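Beta-glucosidase (Chaetomella raphigera, PDB 6JXG) probably hydrolyses terminal, non-reducing beta-D-glucosyl residues with release of beta-D-glucose, as a secreted family 3 glycoside hydrolase acting in cellulose breakdown. Local coordinates at residues L86-S89 with R90-L94; L136-S139 with N140-G144; N462-A465 with L466-V470. All blocks are in the same frame, centred on the assembly; numbering follows the deposited sequence.

Contact 1 (L86-S89 with R90-L94); sequences LIYS and RGLAL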
ATOM      1  N   LEU A  86       6.933  -2.555  11.929  1.00 12.52           N
ATOM      2  CA  LEU A  86       7.546  -3.045  10.697  1.00 11.69           C
ATOM      3  C   LEU A  86       7.282  -2.075   9.568  1.00 11.76           C
ATOM      4  O   LEU A  86       8.124  -1.921   8.690  1.00 11.11           O
ATOM      5  CB  LEU A  86       6.994  -4.432  10.343  1.00 12.19           C
ATOM      6  CG  LEU A  86       7.484  -5.520  11.269  1.00 12.12           C
ATOM      7  CD1 LEU A  86       6.841  -6.831  10.869  1.00 12.68           C
ATOM      8  CD2 LEU A  86       9.026  -5.610  11.280  1.00 11.98           C
ATOM      9  N   ILE A  87       6.063  -1.462   9.552  1.00 10.75           N
ATOM     10  CA  ILE A  87       5.703  -0.560   8.514  1.00 10.58           C
ATOM     11  C   ILE A  87       6.682   0.627   8.558  1.00 11.31           C
ATOM     12  O   ILE A  87       7.216   1.045   7.504  1.00  9.60           O
ATOM     13  CB  ILE A  87       4.264  -0.048   8.692  1.00 11.06           C
ATOM     14  CG1 ILE A  87       3.310  -1.224   8.601  1.00 11.80           C
ATOM     15  CG2 ILE A  87       3.982   0.983   7.596  1.00 11.11           C
ATOM     16  CD1 ILE A  87       1.826  -0.985   8.865  1.00 12.03           C
ATOM     17  N   TYR A  88       6.916   1.147   9.773  1.00 11.31           N
ATOM     18  CA  TYR A  88       7.807   2.285   9.909  1.00 11.86           C
ATOM     19  C   TYR A  88       9.198   1.890   9.456  1.00 11.74           C
ATOM     20  O   TYR A  88       9.789   2.604   8.665  1.00 12.02           O
ATOM     21  CB  TYR A  88       7.867   2.762  11.372  1.00 12.72           C
ATOM     22  CG  TYR A  88       8.958   3.741  11.574  1.00 13.07           C
ATOM     23  CD1 TYR A  88       8.764   5.086  11.287  1.00 14.12           C
ATOM     24  CD2 TYR A  88      10.255   3.320  12.015  1.00 14.67           C
ATOM     25  CE1 TYR A  88       9.793   6.039  11.460  1.00 14.40           C
ATOM     26  CE2 TYR A  88      11.270   4.279  12.183  1.00 14.15           C
ATOM     27  CZ  TYR A  88      11.021   5.619  11.882  1.00 15.04           C
ATOM     28  OH  TYR A  88      12.027   6.567  11.998  1.00 17.02           O
ATOM     29  N   SER A  89       9.701   0.731   9.907  1.00 11.98           N
ATOM     30  CA  SER A  89      11.031   0.299   9.532  1.00 11.70           C
ATOM     31  C   SER A  89      11.265   0.087   8.011  1.00 12.16           C
ATOM     32  O   SER A  89      12.312   0.414   7.481  1.00 10.62           O
ATOM     33  CB  SER A  89      11.457  -0.979  10.286  1.00 14.92           C
ATOM     34  OG  SER A  89      11.623  -0.652  11.668  1.00 16.52           O
ATOM     35  N   ARG A  90      10.285  -0.451   7.302  1.00 11.24           N
ATOM     36  CA  ARG A  90      10.382  -0.517   5.819  1.00 11.53           C
ATOM     37  C   ARG A  90      10.509   0.854   5.190  1.00 10.37           C
ATOM     38  O   ARG A  90      11.334   1.073   4.279  1.00 11.58           O
ATOM     39  CB  ARG A  90       9.149  -1.248   5.280  1.00 11.70           C
ATOM     40  CG  ARG A  90       9.052  -1.270   3.775  1.00 11.99           C
ATOM     41  CD  ARG A  90       7.882  -2.160   3.445  1.00 13.08           C
ATOM     42  NE  ARG A  90       7.460  -2.162   2.040  1.00 13.18           N
ATOM     43  CZ  ARG A  90       6.693  -1.254   1.443  1.00 12.77           C
ATOM     44  NH1 ARG A  90       6.365  -0.141   2.065  1.00 12.06           N
ATOM     45  NH2 ARG A  90       6.340  -1.429   0.155  1.00 11.59           N
ATOM     46  N   GLY A  91       9.788   1.836   5.729  1.00 10.33           N
ATOM     47  CA  GLY A  91       9.902   3.186   5.198  1.00  9.63           C
ATOM     48  C   GLY A  91      11.259   3.829   5.460  1.00  9.49           C
ATOM     49  O   GLY A  91      11.895   4.469   4.549  1.00  7.89           O
ATOM     50  N   LEU A  92      11.723   3.636   6.668  1.00  9.68           N
ATOM     51  CA  LEU A  92      13.082   4.098   7.036  1.00 10.52           C
ATOM     52  C   LEU A  92      14.129   3.465   6.120  1.00 10.68           C
ATOM     53  O   LEU A  92      15.044   4.142   5.579  1.00 10.14           O
ATOM     54  CB  LEU A  92      13.401   3.799   8.524  1.00 12.48           C
ATOM     55  CG  LEU A  92      14.730   4.310   9.065  1.00 14.14           C
ATOM     56  CD1 LEU A  92      14.714   5.847   9.181  1.00 15.28           C
ATOM     57  CD2 LEU A  92      15.083   3.668  10.425  1.00 15.67           C
ATOM     58  N   ALA A  93      14.021   2.151   5.935  1.00 10.29           N
ATOM     59  CA  ALA A  93      15.012   1.441   5.139  1.00 10.47           C
ATOM     60  C   ALA A  93      14.974   1.901   3.671  1.00 11.13           C
ATOM     61  O   ALA A  93      16.018   2.142   3.079  1.00  9.91           O
ATOM     62  CB  ALA A  93      14.761  -0.038   5.245  1.00 10.60           C
ATOM     63  N   LEU A  94      13.775   2.106   3.124  1.00 10.61           N
ATOM     64  CA  LEU A  94      13.649   2.613   1.744  1.00 11.84           C
ATOM     65  C   LEU A  94      14.254   3.984   1.622  1.00 11.56           C
ATOM     66  O   LEU A  94      15.000   4.302   0.678  1.00 10.84           O
ATOM     67  CB  LEU A  94      12.180   2.816   1.385  1.00 12.77           C
ATOM     68  CG  LEU A  94      11.666   2.651  -0.010  1.00 15.36           C
ATOM     69  CD1 LEU A  94      10.350   3.388  -0.212  1.00 14.63           C
ATOM     70  CD2 LEU A  94      12.580   2.530  -1.244  1.00 15.89           C
TER
HETATM   71  O   HOH W   1       6.382   0.682   4.878  1.00 10.06           O
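The phenol ring of Tyr88 meets Leu92 one turn further along the same helix: CD2 of the leucine approaches the ring obliquely, 4.2 Å from Tyr88 CE2, while Leu92 CD1 sits 4.0 Å from Tyr88 OH. The other flat group, the guanidinium of Arg90, takes a water at its edge and in its plane. That water accepts from Arg90 NH1 over 2.9 Å and donates to Ile87 O over 2.8 Å, tying the arginine back to the turn before it. Ile87 O is thus gripped twice, because Gly91 N also donates to it (3.2 Å). Pro73 O takes a further bond from Arg90 NH2, so the buried guanidinium is held both by the water at NH1 and by Pro73 O at NH2. Its reach comes from a stem extended from CG to NE, with CG opposite the backbone N (chi1 174°), which carries the charge away from the helix axis. Tyr88 CG is likewise trans to N (chi1 169°), which slants the ring across the helix so that its hydroxyl end comes beside Leu92, while the hydroxyl is hydrogen-bonded to Asp147 at the end of helix 131-147. Beneath these side chains run the regular i to i+4 backbone bonds; Leu92 N to Tyr88 O is nearly straight at 168°. Ile87 and Tyr88 press on helix 131-147, whereas Leu86, Ser89 and Arg90 face helix 323-332, so the helix is packed from more than one direction. In sequence, helix 84-100 falls between parallel neighbours 55-57 and 105-106 and is the long helix of that beta-alpha-beta crossover in the TIM-barrel-like N-terminal domain of family 3 glycoside hydrolases.

Contact 2 (L136-S139 with N140-G144); sequences LAMS and NTITG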
ATOM      1  N   LEU A 136      -2.901   4.523   8.717  1.00 10.52           N
ATOM      2  CA  LEU A 136      -1.797   4.184   9.624  1.00 10.54           C
ATOM      3  C   LEU A 136      -0.547   3.667   8.858  1.00 10.34           C
ATOM      4  O   LEU A 136       0.592   3.999   9.215  1.00  9.88           O
ATOM      5  CB  LEU A 136      -2.207   3.177  10.718  1.00 11.18           C
ATOM      6  CG  LEU A 136      -2.663   3.802  12.065  1.00 11.98           C
ATOM      7  CD1 LEU A 136      -1.613   4.612  12.832  1.00 12.86           C
ATOM      8  CD2 LEU A 136      -3.850   4.667  11.829  1.00 11.32           C
ATOM      9  N   ALA A 137      -0.771   2.884   7.820  1.00 10.53           N
ATOM     10  CA  ALA A 137       0.332   2.435   6.995  1.00 10.57           C
ATOM     11  C   ALA A 137       1.017   3.616   6.256  1.00 10.05           C
ATOM     12  O   ALA A 137       2.249   3.684   6.240  1.00 10.51           O
ATOM     13  CB  ALA A 137      -0.089   1.345   6.040  1.00 11.42           C
ATOM     14  N   MET A 138       0.224   4.523   5.709  1.00  9.55           N
ATOM     15  CA  MET A 138       0.688   5.714   5.033  1.00 10.11           C
ATOM     16  C   MET A 138       1.543   6.560   5.975  1.00 11.14           C
ATOM     17  O   MET A 138       2.682   6.894   5.613  1.00 10.28           O
ATOM     18  CB  MET A 138      -0.452   6.583   4.454  1.00 10.59           C
ATOM     19  CG  MET A 138      -1.177   6.059   3.226  1.00 11.07           C
ATOM     20  SD  MET A 138      -0.219   5.858   1.777  1.00 11.33           S
ATOM     21  CE  MET A 138       0.219   7.564   1.436  1.00 11.16           C
ATOM     22  N   SER A 139       1.030   6.839   7.188  1.00 10.80           N
ATOM     23  CA  SER A 139       1.720   7.748   8.096  1.00 11.44           C
ATOM     24  C   SER A 139       2.990   7.115   8.630  1.00 10.94           C
ATOM     25  O   SER A 139       4.064   7.766   8.637  1.00 10.28           O
ATOM     26  CB  SER A 139       0.797   8.212   9.246  1.00 12.09           C
ATOM     27  OG  SER A 139       0.383   7.114  10.003  1.00 12.38           O
ATOM     28  N   ASN A 140       2.969   5.816   8.904  1.00 10.84           N
ATOM     29  CA  ASN A 140       4.186   5.207   9.408  1.00 11.31           C
ATOM     30  C   ASN A 140       5.232   5.067   8.291  1.00 10.63           C
ATOM     31  O   ASN A 140       6.408   5.194   8.553  1.00 10.77           O
ATOM     32  CB  ASN A 140       3.916   3.842  10.069  1.00 11.12           C
ATOM     33  CG  ASN A 140       3.481   3.986  11.486  1.00 13.16           C
ATOM     34  OD1 ASN A 140       4.300   4.213  12.383  1.00 13.80           O
ATOM     35  ND2 ASN A 140       2.180   3.880  11.706  1.00 16.37           N
ATOM     36  N   THR A 141       4.801   4.755   7.067  1.00 10.03           N
ATOM     37  CA  THR A 141       5.754   4.681   5.931  1.00  9.49           C
ATOM     38  C   THR A 141       6.418   6.040   5.607  1.00 10.00           C
ATOM     39  O   THR A 141       7.615   6.154   5.433  1.00 12.11           O
ATOM     40  CB  THR A 141       5.049   4.160   4.665  1.00  9.36           C
ATOM     41  OG1 THR A 141       4.461   2.850   4.941  1.00  9.30           O
ATOM     42  CG2 THR A 141       6.049   4.072   3.556  1.00  9.33           C
ATOM     43  N   ILE A 142       5.621   7.081   5.553  1.00  9.45           N
ATOM     44  CA  ILE A 142       6.089   8.416   5.275  1.00 10.11           C
ATOM     45  C   ILE A 142       7.018   8.883   6.384  1.00 10.35           C
ATOM     46  O   ILE A 142       8.056   9.482   6.114  1.00 11.09           O
ATOM     47  CB  ILE A 142       4.936   9.349   5.116  1.00 10.72           C
ATOM     48  CG1 ILE A 142       4.297   9.025   3.769  1.00 11.24           C
ATOM     49  CG2 ILE A 142       5.349  10.832   5.160  1.00 10.83           C
ATOM     50  CD1 ILE A 142       2.921   9.592   3.661  1.00 12.72           C
ATOM     51  N   THR A 143       6.643   8.642   7.615  1.00 11.25           N
ATOM     52  CA  THR A 143       7.490   9.131   8.737  1.00 11.21           C
ATOM     53  C   THR A 143       8.852   8.416   8.663  1.00 10.23           C
ATOM     54  O   THR A 143       9.894   9.032   8.914  1.00 10.53           O
ATOM     55  CB  THR A 143       6.810   8.918  10.084  1.00 11.24           C
ATOM     56  OG1 THR A 143       5.553   9.605  10.084  1.00 11.80           O
ATOM     57  CG2 THR A 143       7.707   9.447  11.150  1.00 12.87           C
ATOM     58  N   GLY A 144       8.858   7.140   8.355  1.00  9.49           N
ATOM     59  CA  GLY A 144      10.080   6.410   8.145  1.00  9.60           C
ATOM     60  C   GLY A 144      10.930   6.990   7.040  1.00 10.57           C
ATOM     61  O   GLY A 144      12.141   7.221   7.188  1.00 11.55           O
TER
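Asn140 and Leu136 come together because CG of Asn140 stands opposite its own carbonyl carbon (chi1 -84°), which folds the amide back along the helix; Thr141 and Thr143 place OG1 in the same way (chi1 near -57°). Helix 131-147, the connection between parallel strands 105-106 and 151-157 of the barrel-like domain, therefore carries three side chains that bond to carbonyls one turn back. Leu136 O receives both Asn140 N and Asn140 ND2, each at 3.0 Å and from opposite faces of the carbonyl plane; the oxygen lies close to the plane of the Asn140 amide. The Leu136 and Asn140 side chains run alongside each other, pointing the same way. A valine in place of this asparagine would probably cost Leu136 O its side-chain amide donor and disturb the packing on Ile87 and Tyr88 of helix 84-100. Round the helix, Met138 bends at chi2 and chi3 so that CE lies 4.0 Å from Ile142 CD1, and both side chains press on helix 184-191 and strand 151-157. Thr141 OG1 donates to Ala137 O over 2.7 Å, and Thr143 OG1 to Ser139 O over 2.8 Å, each from above the carbonyl plane.

Contact 3 (N462-A465 with L466-V470); sequences NGTA and LVQAV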
ATOM      1  N   ASN A 462      -3.535 -21.724 -14.377  1.00 17.64           N
ATOM      2  CA  ASN A 462      -4.303 -22.926 -14.127  1.00 19.51           C
ATOM      3  C   ASN A 462      -4.087 -23.443 -12.708  1.00 17.86           C
ATOM      4  O   ASN A 462      -4.047 -24.624 -12.468  1.00 16.43           O
ATOM      5  CB  ASN A 462      -3.934 -23.993 -15.168  1.00 21.80           C
ATOM      6  CG  ASN A 462      -4.265 -23.541 -16.571  1.00 25.76           C
ATOM      7  OD1 ASN A 462      -5.378 -23.133 -16.816  1.00 29.58           O
ATOM      8  ND2 ASN A 462      -3.307 -23.551 -17.465  1.00 33.29           N
ATOM      9  N   GLY A 463      -3.996 -22.527 -11.756  1.00 17.20           N
ATOM     10  CA  GLY A 463      -3.640 -22.883 -10.409  1.00 17.27           C
ATOM     11  C   GLY A 463      -4.716 -23.772  -9.785  1.00 16.02           C
ATOM     12  O   GLY A 463      -4.421 -24.719  -9.070  1.00 15.68           O
ATOM     13  N   THR A 464      -5.961 -23.461 -10.017  1.00 16.33           N
ATOM     14  CA  THR A 464      -7.008 -24.301  -9.376  1.00 18.03           C
ATOM     15  C   THR A 464      -6.840 -25.791  -9.857  1.00 17.21           C
ATOM     16  O   THR A 464      -6.750 -26.755  -9.043  1.00 18.24           O
ATOM     17  CB  THR A 464      -8.393 -23.747  -9.635  1.00 18.83           C
ATOM     18  OG1 THR A 464      -8.600 -22.578  -8.810  1.00 18.04           O
ATOM     19  CG2 THR A 464      -9.507 -24.841  -9.297  1.00 20.17           C
ATOM     20  N   ALA A 465      -6.721 -25.936 -11.171  1.00 18.85           N
ATOM     21  CA  ALA A 465      -6.503 -27.250 -11.788  1.00 18.14           C
ATOM     22  C   ALA A 465      -5.232 -27.942 -11.310  1.00 18.89           C
ATOM     23  O   ALA A 465      -5.229 -29.143 -11.057  1.00 16.09           O
ATOM     24  CB  ALA A 465      -6.599 -27.147 -13.318  1.00 19.03           C
ATOM     25  N   LEU A 466      -4.155 -27.196 -11.049  1.00 18.86           N
ATOM     26  CA  LEU A 466      -2.999 -27.782 -10.417  1.00 17.06           C
ATOM     27  C   LEU A 466      -3.263 -28.365  -9.037  1.00 17.19           C
ATOM     28  O   LEU A 466      -2.803 -29.503  -8.684  1.00 18.56           O
ATOM     29  CB  LEU A 466      -1.834 -26.757 -10.321  1.00 17.74           C
ATOM     30  CG  LEU A 466      -0.473 -27.308  -9.935  1.00 17.97           C
ATOM     31  CD1 LEU A 466      -0.008 -28.338 -10.936  1.00 18.20           C
ATOM     32  CD2 LEU A 466       0.521 -26.130  -9.838  1.00 18.64           C
ATOM     33  N   VAL A 467      -3.893 -27.575  -8.184  1.00 16.00           N
ATOM     34  CA  VAL A 467      -4.279 -28.050  -6.867  1.00 15.44           C
ATOM     35  C   VAL A 467      -5.191 -29.282  -6.957  1.00 16.04           C
ATOM     36  O   VAL A 467      -4.934 -30.231  -6.263  1.00 17.11           O
ATOM     37  CB  VAL A 467      -4.955 -26.971  -5.994  1.00 14.29           C
ATOM     38  CG1 VAL A 467      -5.200 -27.521  -4.578  1.00 14.62           C
ATOM     39  CG2 VAL A 467      -4.003 -25.792  -5.880  1.00 14.87           C
ATOM     40  N   GLN A 468      -6.192 -29.246  -7.836  1.00 17.12           N
ATOM     41  CA  GLN A 468      -7.097 -30.405  -8.017  1.00 18.77           C
ATOM     42  C   GLN A 468      -6.320 -31.709  -8.390  1.00 20.88           C
ATOM     43  O   GLN A 468      -6.598 -32.779  -7.828  1.00 21.30           O
ATOM     44  CB  GLN A 468      -8.101 -30.086  -9.068  1.00 18.70           C
ATOM     45  CG  GLN A 468      -9.159 -29.170  -8.574  1.00 20.56           C
ATOM     46  CD  GLN A 468     -10.012 -28.603  -9.646  1.00 22.12           C
ATOM     47  OE1 GLN A 468      -9.593 -28.489 -10.795  1.00 24.34           O
ATOM     48  NE2 GLN A 468     -11.248 -28.256  -9.291  1.00 21.24           N
ATOM     49  N   ALA A 469      -5.313 -31.578  -9.264  1.00 19.64           N
ATOM     50  CA  ALA A 469      -4.416 -32.671  -9.618  1.00 20.09           C
ATOM     51  C   ALA A 469      -3.622 -33.209  -8.426  1.00 22.07           C
ATOM     52  O   ALA A 469      -3.417 -34.439  -8.270  1.00 20.55           O
ATOM     53  CB  ALA A 469      -3.461 -32.235 -10.722  1.00 22.44           C
ATOM     54  N   VAL A 470      -3.142 -32.320  -7.575  1.00 16.58           N
ATOM     55  CA  VAL A 470      -2.358 -32.743  -6.465  1.00 17.74           C
ATOM     56  C   VAL A 470      -3.287 -33.443  -5.454  1.00 17.64           C
ATOM     57  O   VAL A 470      -2.914 -34.499  -4.876  1.00 19.95           O
ATOM     58  CB  VAL A 470      -1.625 -31.539  -5.834  1.00 18.17           C
ATOM     59  CG1 VAL A 470      -0.905 -31.923  -4.560  1.00 17.17           C
ATOM     60  CG2 VAL A 470      -0.587 -31.029  -6.846  1.00 18.22           C
TER
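Thr464 and Gln468 cross obliquely on the first turns of helix 463-471, a helix of the alpha/beta C-terminal domain that links the neighbouring parallel strands 431-438 and 477-483. The methyl of Thr464 does the touching: CG2 lies 3.8 Å from both CD and NE2 of Gln468, a methyl against an amide rather than a polar bond. It gets there because CG2 is trans to the backbone N, while OG1 takes the place beside it (chi1 -75°). From its side, Gln468 leaves the helix with CG opposite its carbonyl carbon (chi1 -76°) and runs back along the helix in the direction of its N-terminus, its CG 3.4 Å from Thr464 O. The amide is turned so that NE2 is at the threonine methyl and OE1 is at Ala465. Both residues also meet loops, Thr464 at Pro459 and Gln468 at Leu495. The inward side is mainly apolar: Leu466, Val467 and Val470 rest on strand 431-438, and Leu466 and Val470 reach Ile355 and helix 419-427 as well. Asn462 takes the N-cap position with a left-handed backbone and makes no capping bond with its side chain; its carbonyl nevertheless accepts from Leu466 N over 2.9 Å. Gly463 O accepts from Val467 N along an almost straight line of 176°, and the branch Val467 CG2 leans on the same oxygen at 3.4 Å. On the outer side, Gln468 OE1 comes to 3.5 Å from Ala465 CA.

How the contacts relate
Contacts 1 and 2 belong to adjacent helices, 84-100 and 131-147, of the barrel-like N-terminal domain. Their centres are 8 Å apart and they touch directly: Ile87 CG2 lies 3.3 Å from Thr141 OG1, and Tyr88 CE1 3.3 Å from Gly144 CA. Contact 3 is remote, its centre about 37 Å from that of contact 1, on a helix of the C-terminal domain. All three are partly buried, but contact 3 lies farthest from the chain centre and includes an exposed residue. Chemistry differs too: contact 1 pairs a ring with a leucine and bridges by water, contact 2 doubles up carbonyl acceptors, and contact 3 adds only van der Waals side-chain contacts to its backbone bonds.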